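Local structure of YPM (Yersinia pseudotuberculosis, 1PM4) at residues T10-I21 / K87-Y98. The protein acts as a superantigen, a probably secreted bacterial mitogen that presumably stimulates T cells outside the normal route of antigen recognition. Numbering follows the deposited sequence.
Sequences TGTIQGKGEVCI and KIKNNSSETSNY
K87 meets E18 in a weak salt bridge, NZ to OE1 3.2 Å; its stronger partner is E75 of the second subunit. The aliphatic start of the K87 chain runs past C20 SG, which is disulfide-bonded to C117. I88 exchanges backbone hydrogen bonds with V19 and sets CG2 against I13 CD1 (3.9 Å). K89, bent at chi2 (54°), curls its NZ onto K16 O at 2.6 Å. N90 N bonds G17 O, while its amide ties both loops together: ND2 donates to Q14 O (3.1 Å), from above the carbonyl plane and opposite G17 N of the type II turn, and also to E94 O. The 14-17 turn and the 91-95 loop, side by side, link the two four-stranded antiparallel sheets of the jelly roll. S92 O receives K16 N at 2.9 Å, and K16 NZ makes a very short approach to N91 O. T95 OG1 accepts from G15 N at 3.3 Å. S96 and I13 then open the second ladder with reciprocal backbone bonds. N97 OD1 accepts from T41 N, and its ND2 shares a water with T12 OG1. Between the sheets, the Y98 ring lies with one face under G11 CA, a CH-pi contact 3.9 Å from the centroid, and I13 CB packs against its CD2.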
# COMPACT_ATOMS: atom_id res chain seq x y z
N THR A 10 6.71 23.02 -10.72
CA THR A 10 5.93 23.26 -11.93
C THR A 10 6.79 22.88 -13.12
O THR A 10 8.05 23.02 -13.10
CB THR A 10 5.42 24.75 -11.94
OG1 THR A 10 4.50 25.02 -10.83
CG2 THR A 10 4.61 25.05 -13.17
N GLY A 11 6.17 22.37 -14.17
CA GLY A 11 6.88 22.09 -15.39
C GLY A 11 5.94 21.66 -16.49
O GLY A 11 4.73 21.92 -16.43
N THR A 12 6.53 21.04 -17.51
CA THR A 12 5.80 20.51 -18.63
C THR A 12 6.26 19.10 -18.86
O THR A 12 7.47 18.84 -18.73
CB THR A 12 6.16 21.35 -19.88
OG1 THR A 12 5.78 22.74 -19.66
CG2 THR A 12 5.37 20.92 -21.06
N ILE A 13 5.31 18.17 -19.07
CA ILE A 13 5.70 16.76 -19.23
C ILE A 13 5.23 16.32 -20.58
O ILE A 13 4.05 16.44 -20.96
CB ILE A 13 5.15 15.89 -18.08
CG1 ILE A 13 5.69 14.47 -18.22
CG2 ILE A 13 3.61 16.00 -17.94
CD1 ILE A 13 5.40 13.61 -17.02
N GLN A 14 6.16 15.90 -21.39
CA GLN A 14 5.85 15.45 -22.73
C GLN A 14 4.91 14.24 -22.77
O GLN A 14 4.79 13.50 -21.78
CB GLN A 14 7.17 15.13 -23.44
CG GLN A 14 7.89 16.46 -23.80
CD GLN A 14 9.40 16.31 -23.89
OE1 GLN A 14 9.97 15.37 -23.32
NE2 GLN A 14 10.03 17.19 -24.64
N GLY A 15 4.26 14.04 -23.90
CA GLY A 15 3.43 12.84 -24.10
C GLY A 15 4.17 11.56 -23.68
O GLY A 15 5.33 11.36 -24.08
N LYS A 16 3.48 10.73 -22.88
CA LYS A 16 3.98 9.46 -22.37
C LYS A 16 5.23 9.59 -21.50
O LYS A 16 5.70 8.54 -21.02
CB LYS A 16 4.20 8.47 -23.54
CG LYS A 16 3.04 8.26 -24.46
CD LYS A 16 1.82 7.73 -23.65
CE LYS A 16 0.67 7.26 -24.51
NZ LYS A 16 -0.55 7.05 -23.79
N GLY A 17 5.65 10.81 -21.16
CA GLY A 17 6.87 10.98 -20.40
C GLY A 17 6.70 10.64 -18.92
O GLY A 17 5.55 10.50 -18.39
N GLU A 18 7.82 10.50 -18.24
CA GLU A 18 7.82 10.31 -16.80
C GLU A 18 8.83 11.28 -16.21
O GLU A 18 9.93 11.43 -16.80
CB GLU A 18 8.09 8.88 -16.38
CG GLU A 18 9.29 8.22 -16.97
CD GLU A 18 9.54 6.80 -16.46
OE1 GLU A 18 8.54 6.06 -16.47
OE2 GLU A 18 10.70 6.39 -16.18
N VAL A 19 8.50 11.90 -15.10
CA VAL A 19 9.38 12.85 -14.43
C VAL A 19 9.40 12.46 -12.97
O VAL A 19 8.33 12.22 -12.39
CB VAL A 19 8.83 14.29 -14.59
CG1 VAL A 19 9.60 15.22 -13.66
CG2 VAL A 19 8.97 14.80 -16.04
N CYS A 20 10.61 12.33 -12.38
CA CYS A 20 10.75 11.97 -10.99
C CYS A 20 11.38 13.11 -10.18
O CYS A 20 12.37 13.73 -10.64
CB CYS A 20 11.58 10.70 -10.82
SG CYS A 20 10.70 9.20 -11.20
N ILE A 21 10.80 13.35 -9.02
CA ILE A 21 11.19 14.44 -8.14
C ILE A 21 11.54 13.80 -6.80
O ILE A 21 10.76 13.04 -6.21
CB ILE A 21 10.06 15.51 -8.04
CG1 ILE A 21 9.85 16.13 -9.42
CG2 ILE A 21 10.43 16.60 -6.98
CD1 ILE A 21 8.79 17.14 -9.47
N LYS A 87 7.01 9.98 -8.57
CA LYS A 87 7.06 9.76 -10.00
C LYS A 87 5.75 10.18 -10.66
O LYS A 87 4.68 9.72 -10.26
CB LYS A 87 7.28 8.27 -10.26
CG LYS A 87 7.25 7.88 -11.67
CD LYS A 87 7.79 6.45 -11.90
CE LYS A 87 7.77 6.10 -13.31
NZ LYS A 87 8.07 4.60 -13.62
N ILE A 88 5.86 11.06 -11.62
CA ILE A 88 4.76 11.59 -12.40
C ILE A 88 4.82 10.89 -13.74
O ILE A 88 5.81 11.05 -14.50
CB ILE A 88 4.90 13.14 -12.65
CG1 ILE A 88 4.91 13.88 -11.28
CG2 ILE A 88 3.76 13.66 -13.48
CD1 ILE A 88 5.46 15.30 -11.32
N LYS A 89 3.74 10.20 -14.08
CA LYS A 89 3.62 9.54 -15.34
C LYS A 89 2.53 10.24 -16.16
O LYS A 89 1.42 10.37 -15.68
CB LYS A 89 3.32 8.05 -15.20
CG LYS A 89 3.11 7.31 -16.55
CD LYS A 89 4.23 7.43 -17.66
CE LYS A 89 3.89 6.74 -18.99
NZ LYS A 89 5.06 6.31 -19.94
N ASN A 90 2.88 10.68 -17.37
CA ASN A 90 1.88 11.19 -18.29
C ASN A 90 1.26 10.05 -19.09
O ASN A 90 1.95 9.41 -19.89
CB ASN A 90 2.48 12.27 -19.18
CG ASN A 90 1.43 12.93 -20.03
OD1 ASN A 90 0.23 12.63 -19.87
ND2 ASN A 90 1.84 13.82 -20.90
N ASN A 91 0.02 9.70 -18.78
CA ASN A 91 -0.66 8.58 -19.47
C ASN A 91 -1.15 8.98 -20.85
O ASN A 91 -1.47 8.12 -21.71
CB ASN A 91 -1.83 8.17 -18.60
CG ASN A 91 -1.42 7.71 -17.25
OD1 ASN A 91 -0.46 6.92 -17.11
ND2 ASN A 91 -2.15 8.16 -16.23
N SER A 92 -1.28 10.28 -21.08
CA SER A 92 -1.72 10.83 -22.35
C SER A 92 -0.57 11.05 -23.32
O SER A 92 0.60 11.20 -22.91
CB SER A 92 -2.39 12.21 -22.10
OG SER A 92 -2.77 12.88 -23.26
N SER A 93 -0.89 11.06 -24.62
CA SER A 93 0.08 11.46 -25.63
C SER A 93 0.24 13.00 -25.71
O SER A 93 1.10 13.50 -26.39
CB SER A 93 -0.26 10.87 -26.97
OG SER A 93 -0.35 9.48 -26.83
N GLU A 94 -0.63 13.74 -25.02
CA GLU A 94 -0.62 15.19 -25.01
C GLU A 94 0.38 15.77 -24.04
O GLU A 94 0.32 15.54 -22.83
CB GLU A 94 -2.02 15.73 -24.69
CG GLU A 94 -2.16 17.24 -24.78
CD GLU A 94 -3.63 17.73 -24.76
OE1 GLU A 94 -3.85 18.83 -25.22
OE2 GLU A 94 -4.51 17.07 -24.21
N THR A 95 1.30 16.57 -24.58
CA THR A 95 2.26 17.28 -23.77
C THR A 95 1.50 18.28 -22.93
O THR A 95 0.62 18.99 -23.47
CB THR A 95 3.27 18.00 -24.67
OG1 THR A 95 4.07 16.98 -25.32
CG2 THR A 95 4.20 18.85 -23.83
N SER A 96 1.75 18.23 -21.64
CA SER A 96 0.93 18.91 -20.65
C SER A 96 1.73 19.65 -19.58
O SER A 96 2.76 19.17 -19.15
CB SER A 96 0.08 17.89 -19.91
OG SER A 96 -0.70 17.07 -20.78
N ASN A 97 1.18 20.77 -19.09
CA ASN A 97 1.68 21.37 -17.85
C ASN A 97 1.51 20.37 -16.72
O ASN A 97 0.56 19.58 -16.71
CB ASN A 97 0.83 22.62 -17.53
CG ASN A 97 0.92 23.06 -16.07
OD1 ASN A 97 0.11 22.65 -15.17
ND2 ASN A 97 1.94 23.93 -15.80
N TYR A 98 2.41 20.42 -15.74
CA TYR A 98 2.10 19.84 -14.43
C TYR A 98 2.48 20.79 -13.29
O TYR A 98 3.31 21.69 -13.47
CB TYR A 98 2.81 18.50 -14.25
CG TYR A 98 4.33 18.63 -14.01
CD1 TYR A 98 4.86 18.74 -12.75
CD2 TYR A 98 5.22 18.54 -15.08
CE1 TYR A 98 6.20 18.93 -12.57
CE2 TYR A 98 6.56 18.62 -14.90
CZ TYR A 98 7.07 18.79 -13.61
OH TYR A 98 8.46 18.93 -13.41
O HOH W 1 9.38 20.86 -11.69
O HOH W 2 3.63 24.54 -18.22
O HOH W 3 -2.32 8.01 -26.33